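Local coordinates for protein DegT/DnrJ/EryC1/StrS aminotransferase (Brucella abortus 2308, PDB 4QGR) that binds pyridoxal 5'-phosphate and probably catalyses the transfer of amino groups between substrates, at residues S30-E35 and D246-A251; F11-A16 and P357-L362; L221-F226 and D235-G240; G148-Y153 and G177-V182. All blocks are in the same frame, centred on the assembly; numbering follows the deposited sequence. Where two conformers were deposited one is given.

Contact 1: S30-E35 and D246-A251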
loop_
_atom_site.group_PDB
_atom_site.type_symbol
_atom_site.label_atom_id
_atom_site.label_comp_id
_atom_site.label_asym_id
_atom_site.label_seq_id
_atom_site.Cartn_x
_atom_site.Cartn_y
_atom_site.Cartn_z
ATOM N N SER A 30 9.593 5.438 -19.962
ATOM C CA SER A 30 9.112 6.513 -20.814
ATOM C C SER A 30 7.791 6.170 -21.488
ATOM O O SER A 30 6.942 7.045 -21.670
ATOM C CB SER A 30 10.174 6.883 -21.842
ATOM O OG SER A 30 11.258 7.442 -21.144
ATOM N N LYS A 31 7.619 4.904 -21.862
ATOM C CA LYS A 31 6.384 4.455 -22.512
ATOM C C LYS A 31 5.207 4.627 -21.562
ATOM O O LYS A 31 4.145 5.104 -21.959
ATOM C CB LYS A 31 6.488 2.987 -22.940
ATOM C CG LYS A 31 5.222 2.393 -23.554
ATOM C CD LYS A 31 5.362 0.880 -23.820
ATOM C CE LYS A 31 4.051 0.243 -24.325
ATOM N NZ LYS A 31 2.947 0.106 -23.301
ATOM N N VAL A 32 5.386 4.230 -20.296
ATOM C CA VAL A 32 4.321 4.377 -19.315
ATOM C C VAL A 32 4.000 5.855 -19.078
ATOM O O VAL A 32 2.822 6.275 -19.038
ATOM C CB VAL A 32 4.679 3.674 -17.987
ATOM C CG1 VAL A 32 3.745 4.076 -16.870
ATOM C CG2 VAL A 32 4.672 2.152 -18.173
ATOM N N VAL A 33 5.041 6.641 -18.861
ATOM C CA VAL A 33 4.873 8.078 -18.646
ATOM C C VAL A 33 4.018 8.707 -19.776
ATOM O O VAL A 33 3.037 9.439 -19.492
ATOM C CB VAL A 33 6.224 8.792 -18.478
ATOM C CG1 VAL A 33 6.048 10.317 -18.548
ATOM C CG2 VAL A 33 6.862 8.382 -17.147
ATOM N N ALA A 34 4.346 8.376 -21.023
ATOM C CA ALA A 34 3.694 8.953 -22.200
ATOM C C ALA A 34 2.244 8.494 -22.364
ATOM O O ALA A 34 1.381 9.282 -22.763
ATOM C CB ALA A 34 4.489 8.625 -23.459
ATOM N N GLU A 35 1.977 7.239 -22.023
ATOM C CA GLU A 35 0.700 6.611 -22.335
ATOM C C GLU A 35 -0.416 7.007 -21.379
ATOM O O GLU A 35 -1.579 6.983 -21.746
ATOM C CB GLU A 35 0.855 5.092 -22.443
ATOM C CG GLU A 35 1.550 4.667 -23.740
ATOM C CD GLU A 35 1.552 3.159 -23.996
ATOM O OE1 GLU A 35 1.267 2.354 -23.054
ATOM O OE2 GLU A 35 1.841 2.804 -25.183
ATOM N N ASP A 246 1.831 -0.408 -9.448
ATOM C CA ASP A 246 1.752 0.719 -10.386
ATOM C C ASP A 246 2.198 0.235 -11.785
ATOM O O ASP A 246 3.126 -0.577 -11.905
ATOM C CB ASP A 246 2.698 1.861 -10.017
ATOM C CG ASP A 246 2.379 2.560 -8.727
ATOM O OD1 ASP A 246 1.205 2.535 -8.204
ATOM O OD2 ASP A 246 3.370 3.201 -8.214
ATOM N N THR A 247 1.579 0.759 -12.826
ATOM C CA THR A 247 1.961 0.443 -14.202
ATOM C C THR A 247 3.446 0.704 -14.411
ATOM O O THR A 247 4.162 -0.086 -15.013
ATOM C CB THR A 247 1.185 1.306 -15.197
ATOM O OG1 THR A 247 -0.221 1.200 -14.929
ATOM C CG2 THR A 247 1.447 0.828 -16.621
ATOM N N ILE A 248 3.911 1.835 -13.884
ATOM C CA ILE A 248 5.324 2.186 -14.047
ATOM C C ILE A 248 6.235 1.148 -13.403
ATOM O O ILE A 248 7.301 0.831 -13.953
ATOM C CB ILE A 248 5.568 3.625 -13.538
ATOM C CG1 ILE A 248 6.842 4.194 -14.124
ATOM C CG2 ILE A 248 5.545 3.715 -12.018
ATOM C CD1 ILE A 248 7.039 5.656 -13.841
ATOM N N GLN A 249 5.827 0.562 -12.280
ATOM C CA GLN A 249 6.652 -0.473 -11.667
ATOM C C GLN A 249 6.523 -1.808 -12.392
ATOM O O GLN A 249 7.516 -2.575 -12.506
ATOM C CB GLN A 249 6.292 -0.626 -10.170
ATOM C CG GLN A 249 6.583 0.591 -9.341
ATOM C CD GLN A 249 7.995 1.100 -9.464
ATOM O OE1 GLN A 249 8.942 0.328 -9.697
ATOM N NE2 GLN A 249 8.164 2.395 -9.219
ATOM N N ALA A 250 5.345 -2.128 -12.908
ATOM C CA ALA A 250 5.216 -3.348 -13.759
ATOM C C ALA A 250 6.150 -3.286 -14.996
ATOM O O ALA A 250 6.740 -4.298 -15.406
ATOM C CB ALA A 250 3.794 -3.582 -14.174
ATOM N N ALA A 251 6.317 -2.081 -15.538
ATOM C CA ALA A 251 7.151 -1.877 -16.727
ATOM C C ALA A 251 8.612 -2.140 -16.377
ATOM O O ALA A 251 9.338 -2.832 -17.126
ATOM C CB ALA A 251 6.959 -0.484 -17.224
#
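Val32 of helix 22-35 meets the first turn of helix 247-278, and the two form an antiparallel helix pair: the axes of the short segments 30-35 and 247-251 run 155° apart and approach to 9.2 Å. Along 246-251 the first residue to touch is Thr247. Its chi1 of -53° sets OG1 beside the backbone N, bonded to Arg37 O and Gly41 N, and leaves the methyl CG2 anti to N, 3.8 Å from Val32 CG2. Ile248 follows, at the point where the backbones come closest, its CA 5.8 Å from that of Val32. Val32 CG1 rests against the backbone and CB of this residue, 3.7 Å from Ile248 N and 3.8 Å from Ile248 CB, and farther out Ile248 CD1 makes a looser contact with Val33 CG2 at 4.3 Å. Arg18 of the second subunit packs on Val33 and Gln249 of that subunit on Ile248, so the contact is part of the dimer interface. One turn on from Thr247 comes Ala251. No hydrogen bond joins the segments, and the two methyls of Val32 divide the work: CG1 mainly meets Ile248, whereas CG2 reaches between Thr247 and Ala251, with Ala251 CB only 3.6 Å away.

Contact 2: F11-A16 and P357-L362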
loop_
_atom_site.group_PDB
_atom_site.type_symbol
_atom_site.label_atom_id
_atom_site.label_comp_id
_atom_site.label_asym_id
_atom_site.label_seq_id
_atom_site.Cartn_x
_atom_site.Cartn_y
_atom_site.Cartn_z
ATOM N N PHE A 11 26.934 -4.302 -1.455
ATOM C CA PHE A 11 26.192 -5.420 -0.835
ATOM C C PHE A 11 25.175 -6.057 -1.797
ATOM O O PHE A 11 25.166 -7.267 -1.981
ATOM C CB PHE A 11 25.508 -4.915 0.442
ATOM C CG PHE A 11 24.982 -6.020 1.287
ATOM C CD1 PHE A 11 25.865 -6.853 1.969
ATOM C CD2 PHE A 11 23.639 -6.272 1.341
ATOM C CE1 PHE A 11 25.378 -7.924 2.716
ATOM C CE2 PHE A 11 23.144 -7.351 2.083
ATOM C CZ PHE A 11 24.030 -8.137 2.791
ATOM N N ILE A 12 24.306 -5.238 -2.374
ATOM C CA ILE A 12 23.371 -5.653 -3.427
ATOM C C ILE A 12 23.402 -4.537 -4.484
ATOM O O ILE A 12 22.955 -3.418 -4.227
ATOM C CB ILE A 12 21.940 -5.859 -2.909
ATOM C CG1 ILE A 12 21.876 -7.084 -1.970
ATOM C CG2 ILE A 12 20.954 -6.057 -4.077
ATOM C CD1 ILE A 12 20.553 -7.259 -1.233
ATOM N N ASP A 13 23.945 -4.834 -5.659
ATOM C CA ASP A 13 24.343 -3.788 -6.590
ATOM C C ASP A 13 23.265 -3.464 -7.615
ATOM O O ASP A 13 23.284 -4.007 -8.744
ATOM C CB ASP A 13 25.604 -4.250 -7.295
ATOM C CG ASP A 13 26.328 -3.128 -7.981
ATOM O OD1 ASP A 13 25.700 -2.093 -8.284
ATOM O OD2 ASP A 13 27.540 -3.328 -8.185
ATOM N N LEU A 14 22.352 -2.557 -7.255
ATOM C CA LEU A 14 21.270 -2.204 -8.177
ATOM C C LEU A 14 21.820 -1.423 -9.372
ATOM O O LEU A 14 21.309 -1.504 -10.460
ATOM C CB LEU A 14 20.157 -1.421 -7.485
ATOM C CG LEU A 14 19.479 -2.215 -6.354
ATOM C CD1 LEU A 14 18.401 -1.333 -5.724
ATOM C CD2 LEU A 14 18.895 -3.554 -6.807
ATOM N N GLY A 15 22.873 -0.653 -9.163
ATOM C CA GLY A 15 23.469 0.098 -10.272
ATOM C C GLY A 15 24.037 -0.762 -11.400
ATOM O O GLY A 15 23.899 -0.418 -12.604
ATOM N N ALA A 16 24.684 -1.855 -11.032
ATOM C CA ALA A 16 25.298 -2.740 -12.022
ATOM C C ALA A 16 24.213 -3.434 -12.830
ATOM O O ALA A 16 24.344 -3.659 -14.052
ATOM C CB ALA A 16 26.170 -3.781 -11.365
ATOM N N PRO A 357 28.038 -9.764 0.896
ATOM C CA PRO A 357 27.621 -9.274 -0.395
ATOM C C PRO A 357 27.178 -10.412 -1.317
ATOM O O PRO A 357 27.833 -11.432 -1.418
ATOM C CB PRO A 357 28.872 -8.586 -0.932
ATOM C CG PRO A 357 29.579 -8.110 0.325
ATOM C CD PRO A 357 29.359 -9.231 1.298
ATOM N N MET A 358 26.025 -10.257 -1.926
ATOM C CA MET A 358 25.447 -11.321 -2.716
ATOM C C MET A 358 24.535 -10.695 -3.742
ATOM O O MET A 358 23.547 -10.100 -3.393
ATOM C CB MET A 358 24.646 -12.265 -1.857
ATOM C CG MET A 358 23.830 -13.281 -2.679
ATOM S SD MET A 358 24.681 -14.229 -3.994
ATOM C CE MET A 358 25.684 -15.157 -2.946
ATOM N N HIS A 359 24.945 -10.763 -5.003
ATOM C CA HIS A 359 24.147 -10.281 -6.128
ATOM C C HIS A 359 24.778 -10.847 -7.403
ATOM O O HIS A 359 25.910 -11.357 -7.357
ATOM C CB HIS A 359 24.077 -8.746 -6.147
ATOM C CG HIS A 359 25.400 -8.056 -6.113
ATOM N ND1 HIS A 359 26.131 -7.791 -7.247
ATOM C CD2 HIS A 359 26.158 -7.626 -5.079
ATOM C CE1 HIS A 359 27.234 -7.158 -6.922
ATOM N NE2 HIS A 359 27.284 -7.048 -5.612
ATOM N N PRO A 360 24.082 -10.732 -8.547
ATOM C CA PRO A 360 24.593 -11.377 -9.745
ATOM C C PRO A 360 25.882 -10.803 -10.302
ATOM O O PRO A 360 26.514 -11.473 -11.128
ATOM C CB PRO A 360 23.420 -11.231 -10.751
ATOM C CG PRO A 360 22.205 -10.982 -9.895
ATOM C CD PRO A 360 22.734 -10.180 -8.757
ATOM N N TYR A 361 26.242 -9.582 -9.895
ATOM C CA TYR A 361 27.354 -8.817 -10.476
ATOM C C TYR A 361 28.629 -8.763 -9.649
ATOM O O TYR A 361 29.569 -8.003 -9.941
ATOM C CB TYR A 361 26.842 -7.430 -10.836
ATOM C CG TYR A 361 25.560 -7.572 -11.622
ATOM C CD1 TYR A 361 25.601 -7.812 -12.979
ATOM C CD2 TYR A 361 24.306 -7.552 -10.997
ATOM C CE1 TYR A 361 24.450 -8.033 -13.704
ATOM C CE2 TYR A 361 23.146 -7.774 -11.726
ATOM C CZ TYR A 361 23.233 -7.991 -13.086
ATOM O OH TYR A 361 22.131 -8.245 -13.871
ATOM N N LEU A 362 28.690 -9.601 -8.615
ATOM C CA LEU A 362 29.867 -9.654 -7.781
ATOM C C LEU A 362 31.000 -10.265 -8.582
ATOM O O LEU A 362 30.881 -11.371 -9.099
ATOM C CB LEU A 362 29.574 -10.497 -6.542
ATOM C CG LEU A 362 30.615 -10.506 -5.432
ATOM C CD1 LEU A 362 30.668 -9.127 -4.761
ATOM C CD2 LEU A 362 30.299 -11.615 -4.427
#
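Phe11 and Pro357 bring the two backbones together, their CA atoms 4.1 Å apart, and both chains then run the same way, Ile12 beside His359 and Ala16 beside Tyr361. One backbone bond joins them: Met358 N donates to Phe11 O at 3.1 Å, with an N-H...O angle of 159°. The same carbonyl oxygen lies at the edge of the His359 imidazole, near its plane, 3.3 Å from CD2. The Phe11 ring lies against the Pro357 backbone through CD1 and CE1, with CE1 3.7 Å from Pro357 N. His359 CG sits between the backbone N and the carbonyl carbon (chi1 54°), which turns the ring to Asp13. Asp13 CB stands over one face in a CH-pi contact, 3.6 Å from the centroid of the His359 ring, the carboxylate plane turned 79° from the ring. Asp13 OD1 accepts from Ala16 N at 2.9 Å, from above the carboxylate plane, an N-cap bond. Leu362 CB lies on the opposite face of the imidazole; Tyr361 N, tilted from the ring plane, donates to His359 ND1 in the type I turn 359-362, and NE2 has a weak bond to Gln10 O. Ala16 CB touches Tyr361 CB at 3.7 Å, and the Tyr361 hydroxyl is hydrogen-bonded to Glu263 and Arg20. Helix 14-20 thus starts against the link between strand 353-356 and helix 364-377, with Met358 and Pro360 resting on helix 247-278.

Contact 3: L221-F226 and D235-G240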
loop_
_atom_site.group_PDB
_atom_site.type_symbol
_atom_site.label_atom_id
_atom_site.label_comp_id
_atom_site.label_asym_id
_atom_site.label_seq_id
_atom_site.Cartn_x
_atom_site.Cartn_y
_atom_site.Cartn_z
ATOM N N LEU A 221 -9.119 -12.376 -4.413
ATOM C CA LEU A 221 -7.944 -11.503 -4.150
ATOM C C LEU A 221 -8.020 -10.222 -5.004
ATOM O O LEU A 221 -7.690 -9.122 -4.557
ATOM C CB LEU A 221 -6.617 -12.232 -4.378
ATOM C CG LEU A 221 -6.364 -13.315 -3.348
ATOM C CD1 LEU A 221 -5.176 -14.151 -3.777
ATOM C CD2 LEU A 221 -6.122 -12.742 -1.954
ATOM N N ARG A 222 -8.509 -10.368 -6.231
ATOM C CA ARG A 222 -8.618 -9.233 -7.117
ATOM C C ARG A 222 -9.704 -8.276 -6.642
ATOM O O ARG A 222 -9.627 -7.071 -6.905
ATOM C CB ARG A 222 -8.850 -9.639 -8.577
ATOM C CG ARG A 222 -7.654 -10.369 -9.204
ATOM C CD ARG A 222 -7.795 -10.526 -10.723
ATOM N NE ARG A 222 -6.864 -11.511 -11.295
ATOM C CZ ARG A 222 -5.571 -11.267 -11.548
ATOM N NH1 ARG A 222 -5.024 -10.083 -11.251
ATOM N NH2 ARG A 222 -4.823 -12.220 -12.057
ATOM N N SER A 223 -10.705 -8.813 -5.949
ATOM C CA SER A 223 -11.716 -7.981 -5.337
ATOM C C SER A 223 -11.135 -7.243 -4.128
ATOM O O SER A 223 -11.269 -6.040 -4.018
ATOM C CB SER A 223 -12.914 -8.849 -4.920
ATOM O OG SER A 223 -13.815 -8.167 -4.064
ATOM N N VAL A 224 -10.457 -7.964 -3.253
ATOM C CA VAL A 224 -9.950 -7.398 -2.019
ATOM C C VAL A 224 -8.978 -6.249 -2.273
ATOM O O VAL A 224 -8.976 -5.251 -1.531
ATOM C CB VAL A 224 -9.291 -8.504 -1.133
ATOM C CG1 VAL A 224 -8.513 -7.921 0.043
ATOM C CG2 VAL A 224 -10.367 -9.443 -0.603
ATOM N N LEU A 225 -8.140 -6.366 -3.302
ATOM C CA LEU A 225 -7.134 -5.332 -3.545
ATOM C C LEU A 225 -7.717 -4.069 -4.122
ATOM O O LEU A 225 -7.028 -3.033 -4.157
ATOM C CB LEU A 225 -5.990 -5.859 -4.414
ATOM C CG LEU A 225 -6.321 -6.132 -5.887
ATOM C CD1 LEU A 225 -6.252 -4.895 -6.749
ATOM C CD2 LEU A 225 -5.375 -7.172 -6.434
ATOM N N PHE A 226 -8.983 -4.115 -4.544
ATOM C CA PHE A 226 -9.682 -2.932 -5.027
ATOM C C PHE A 226 -10.962 -2.709 -4.244
ATOM O O PHE A 226 -12.085 -2.772 -4.795
ATOM C CB PHE A 226 -9.916 -2.991 -6.539
ATOM C CG PHE A 226 -10.583 -1.739 -7.109
ATOM C CD1 PHE A 226 -10.292 -0.486 -6.610
ATOM C CD2 PHE A 226 -11.535 -1.842 -8.126
ATOM C CE1 PHE A 226 -10.903 0.654 -7.131
ATOM C CE2 PHE A 226 -12.150 -0.704 -8.656
ATOM C CZ PHE A 226 -11.832 0.540 -8.148
ATOM N N ASP A 235 -20.899 -1.842 -6.606
ATOM C CA ASP A 235 -21.266 -2.494 -5.328
ATOM C C ASP A 235 -20.135 -3.322 -4.751
ATOM O O ASP A 235 -19.841 -4.406 -5.237
ATOM C CB ASP A 235 -22.524 -3.383 -5.486
ATOM C CG ASP A 235 -23.028 -3.963 -4.145
ATOM O OD1 ASP A 235 -23.361 -3.199 -3.218
ATOM O OD2 ASP A 235 -23.095 -5.205 -4.008
ATOM N N ASN A 236 -19.508 -2.812 -3.702
ATOM C CA ASN A 236 -18.546 -3.592 -2.937
ATOM C C ASN A 236 -19.216 -4.643 -2.050
ATOM O O ASN A 236 -20.126 -4.339 -1.263
ATOM C CB ASN A 236 -17.676 -2.653 -2.114
ATOM C CG ASN A 236 -16.840 -1.735 -2.990
ATOM O OD1 ASN A 236 -16.562 -2.044 -4.157
ATOM N ND2 ASN A 236 -16.431 -0.607 -2.435
ATOM N N VAL A 237 -18.748 -5.879 -2.174
ATOM C CA VAL A 237 -19.345 -7.031 -1.485
ATOM C C VAL A 237 -18.586 -7.458 -0.241
ATOM O O VAL A 237 -19.066 -8.280 0.539
ATOM C CB VAL A 237 -19.465 -8.277 -2.398
ATOM C CG1 VAL A 237 -20.475 -8.020 -3.499
ATOM C CG2 VAL A 237 -18.128 -8.684 -3.012
ATOM N N ARG A 238 -17.377 -6.943 -0.072
ATOM C CA ARG A 238 -16.581 -7.264 1.104
ATOM C C ARG A 238 -15.702 -6.073 1.467
ATOM O O ARG A 238 -15.530 -5.149 0.670
ATOM C CB ARG A 238 -15.734 -8.523 0.852
ATOM C CG ARG A 238 -14.805 -8.424 -0.369
ATOM C CD ARG A 238 -13.973 -9.689 -0.602
ATOM N NE ARG A 238 -14.790 -10.864 -0.904
ATOM C CZ ARG A 238 -15.323 -11.190 -2.077
ATOM N NH1 ARG A 238 -15.147 -10.456 -3.160
ATOM N NH2 ARG A 238 -16.081 -12.282 -2.161
ATOM N N ILE A 239 -15.163 -6.111 2.678
ATOM C CA ILE A 239 -14.167 -5.154 3.106
ATOM C C ILE A 239 -12.897 -5.474 2.344
ATOM O O ILE A 239 -12.447 -6.649 2.294
ATOM C CB ILE A 239 -13.879 -5.257 4.618
ATOM C CG1 ILE A 239 -15.159 -4.998 5.456
ATOM C CG2 ILE A 239 -12.730 -4.338 4.984
ATOM C CD1 ILE A 239 -15.934 -3.748 5.106
ATOM N N GLY A 240 -12.291 -4.435 1.781
ATOM C CA GLY A 240 -10.981 -4.593 1.115
ATOM C C GLY A 240 -9.978 -3.504 1.465
ATOM O O GLY A 240 -10.116 -2.821 2.495
HETATM O O HOH W 1 -14.128 -1.267 -5.583
#
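Arg238 reaches from the loop 235-240 to the last turn of helix 215-224, where it meets Ser223 and Val224. From CB, which points toward the helix, the chain leaves with CG placed between the backbone N and the carbonyl carbon, and CG comes within 3.8 Å of Ser223 OG. CD is the apolar part of the contact: it lies 3.6 Å from Val224 CG2, the two side chains crossing at about a right angle. A bend about CG-CD (chi3 63°) then turns the guanidinium back past the serine, CZ passing 3.9 Å from Ser223 OG. At the tip, NH1 donates to Ser223 OG at 2.8 Å, with an N-H...O angle of 147°. The oxygen sits at the guanidinium edge, only 1° out of its plane, and is also bonded to Lys229 O, so the serine links the arginine to the intervening loop. Gly240, which has no side chain, brings its CA to 3.4 Å from Val224 O. A water donates to Phe226 O, at 2.7 Å, and to Asn236 OD1. Asn236 and Gly240 also bond to Gln330 and Glu97 of the second subunit. The loop thus folds back on the end of helix 215-224, with backbone bonds from Val224 to Ile241 and Leu225 to Ser243, at the dimer interface near Asn242, seen to bind pyridoxal 5'-phosphate, although in this model no cofactor is bound there to this chain.

Contact 4: G148-Y153 and G177-V182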
loop_
_atom_site.group_PDB
_atom_site.type_symbol
_atom_site.label_atom_id
_atom_site.label_comp_id
_atom_site.label_asym_id
_atom_site.label_seq_id
_atom_site.Cartn_x
_atom_site.Cartn_y
_atom_site.Cartn_z
ATOM N N GLY A 148 15.841 -16.950 0.441
ATOM C CA GLY A 148 15.672 -17.537 -0.918
ATOM C C GLY A 148 15.530 -19.013 -0.995
ATOM O O GLY A 148 15.271 -19.563 -2.091
ATOM N N LEU A 149 15.638 -19.693 0.158
ATOM C CA LEU A 149 15.648 -21.144 0.222
ATOM C C LEU A 149 14.252 -21.663 0.561
ATOM O O LEU A 149 13.685 -21.243 1.572
ATOM C CB LEU A 149 16.610 -21.587 1.315
ATOM C CG LEU A 149 16.797 -23.110 1.549
ATOM C CD1 LEU A 149 17.390 -23.720 0.310
ATOM C CD2 LEU A 149 17.668 -23.339 2.790
ATOM N N ALA A 150 13.706 -22.583 -0.263
ATOM C CA ALA A 150 12.342 -23.043 -0.046
ATOM C C ALA A 150 12.216 -23.801 1.283
ATOM O O ALA A 150 13.086 -24.615 1.650
ATOM C CB ALA A 150 11.860 -23.942 -1.180
ATOM N N ALA A 151 11.141 -23.505 1.991
ATOM C CA ALA A 151 10.778 -24.222 3.222
ATOM C C ALA A 151 10.339 -25.664 2.902
ATOM O O ALA A 151 10.198 -26.063 1.726
ATOM C CB ALA A 151 9.670 -23.466 3.953
ATOM N N SER A 152 10.062 -26.434 3.947
ATOM C CA SER A 152 9.807 -27.866 3.774
ATOM C C SER A 152 8.356 -28.156 3.516
ATOM O O SER A 152 7.669 -28.634 4.407
ATOM C CB SER A 152 10.301 -28.645 4.976
ATOM O OG SER A 152 11.711 -28.592 4.981
ATOM N N TYR A 153 7.877 -27.834 2.316
ATOM C CA TYR A 153 6.431 -27.784 2.067
ATOM C C TYR A 153 5.728 -29.145 2.133
ATOM O O TYR A 153 4.543 -29.175 2.488
ATOM C CB TYR A 153 6.102 -27.051 0.736
ATOM C CG TYR A 153 6.378 -25.587 0.935
ATOM C CD1 TYR A 153 5.488 -24.804 1.677
ATOM C CD2 TYR A 153 7.534 -24.998 0.452
ATOM C CE1 TYR A 153 5.736 -23.461 1.932
ATOM C CE2 TYR A 153 7.796 -23.646 0.714
ATOM C CZ TYR A 153 6.895 -22.900 1.468
ATOM O OH TYR A 153 7.121 -21.560 1.806
ATOM N N GLY A 177 13.909 -19.074 -6.891
ATOM C CA GLY A 177 14.226 -20.300 -6.202
ATOM C C GLY A 177 13.298 -21.435 -6.627
ATOM O O GLY A 177 12.197 -21.200 -7.140
ATOM N N LYS A 178 13.777 -22.657 -6.442
ATOM C CA LYS A 178 12.967 -23.821 -6.697
ATOM C C LYS A 178 13.403 -25.036 -5.912
ATOM O O LYS A 178 14.512 -25.112 -5.427
ATOM C CB LYS A 178 12.923 -24.118 -8.194
ATOM C CG LYS A 178 14.256 -24.320 -8.827
ATOM C CD LYS A 178 14.074 -24.800 -10.259
ATOM C CE LYS A 178 14.985 -24.043 -11.184
ATOM N NZ LYS A 178 15.026 -24.641 -12.567
ATOM N N ARG A 179 12.471 -25.974 -5.771
ATOM C CA ARG A 179 12.672 -27.187 -4.960
ATOM C C ARG A 179 11.952 -28.288 -5.742
ATOM O O ARG A 179 10.758 -28.167 -6.035
ATOM C CB ARG A 179 12.104 -26.979 -3.560
ATOM C CG ARG A 179 11.742 -28.225 -2.743
ATOM C CD ARG A 179 10.925 -27.805 -1.513
ATOM N NE ARG A 179 10.362 -28.919 -0.754
ATOM C CZ ARG A 179 10.933 -29.487 0.302
ATOM N NH1 ARG A 179 12.111 -29.063 0.745
ATOM N NH2 ARG A 179 10.320 -30.521 0.898
ATOM N N ASP A 180 12.729 -29.294 -6.136
ATOM C CA ASP A 180 12.278 -30.420 -6.966
ATOM C C ASP A 180 11.367 -29.983 -8.113
ATOM O O ASP A 180 10.262 -30.495 -8.284
ATOM C CB ASP A 180 11.627 -31.479 -6.082
ATOM C CG ASP A 180 12.550 -31.919 -4.948
ATOM O OD1 ASP A 180 13.748 -32.156 -5.214
ATOM O OD2 ASP A 180 12.091 -31.965 -3.785
ATOM N N ASN A 181 11.848 -29.011 -8.877
ATOM C CA ASN A 181 11.160 -28.520 -10.067
ATOM C C ASN A 181 9.845 -27.801 -9.821
ATOM O O ASN A 181 9.075 -27.630 -10.736
ATOM C CB ASN A 181 10.958 -29.659 -11.107
ATOM C CG ASN A 181 12.219 -29.952 -11.866
ATOM O OD1 ASN A 181 12.710 -31.084 -11.876
ATOM N ND2 ASN A 181 12.783 -28.918 -12.480
ATOM N N VAL A 182 9.583 -27.374 -8.591
ATOM C CA VAL A 182 8.457 -26.524 -8.345
ATOM C C VAL A 182 9.060 -25.177 -7.958
ATOM O O VAL A 182 9.975 -25.124 -7.161
ATOM C CB VAL A 182 7.570 -27.081 -7.238
ATOM C CG1 VAL A 182 6.462 -26.090 -6.932
ATOM C CG2 VAL A 182 6.976 -28.424 -7.705
HETATM O O HOH W 2 14.089 -26.801 0.321
#
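Ala150 O and Arg179 NH1 are joined through one water, which donates to Ala150 O at 2.7 Å and accepts from Arg179 NH1 at 3.0 Å. The water lies at the edge of the guanidinium, in its plane, while the protein backbone approaches one of the faces. Over that face come Ala151 O, 3.4 Å above the plane, then Ser152 CA and Tyr153 N, all offset toward the rim. None of these makes a direct hydrogen bond to the arginine; Ala151 O, for instance, remains 3.7 Å from Arg179 NH1, and the guanidinium is laid along the inverse gamma turn centred on Ser152. It gets there because Arg179 is extended from CG to NE, with CG anti to the backbone N (chi1 158°). Nearer the backbone, Arg179 CB packs on Ala150 CB at 3.9 Å. Arg179 ends the first strand of a beta hairpin, whose type I' turn 179-182 leads into strand 182-183, while 148-153 is the last part of the loop after strand 137-141 of the large mixed sheet and enters helix 153-163 at Tyr153. Strand 291-292 flanks strand 178-179 on its other side, and Gly148 is bonded through its backbone to Ala294. At the far end, Gly148 O approaches Gly177 CA to 4.3 Å. Gly148 lies close to Gln173, which binds pyridoxal 5'-phosphate.

Overall arrangement
From the N terminus, residues 11-16 come first and are the first half of contact 2, whose partner 357-362 lies far along the chain, so this contact closes the widest loop and encloses the other three; it joins the start of helix 14-20 to the link between strand 353-356 and helix 364-377. Contact 1 opens next and, within that span, ties helix 22-35 to the start of helix 247-278. Inside contact 1 the remaining two follow in series without crossing: contact 4 ties the loop before helix 153-163 to a small antiparallel sheet, and contact 3 then joins the end of helix 215-224 to its following loop. Contacts 1 and 3 both touch the second subunit.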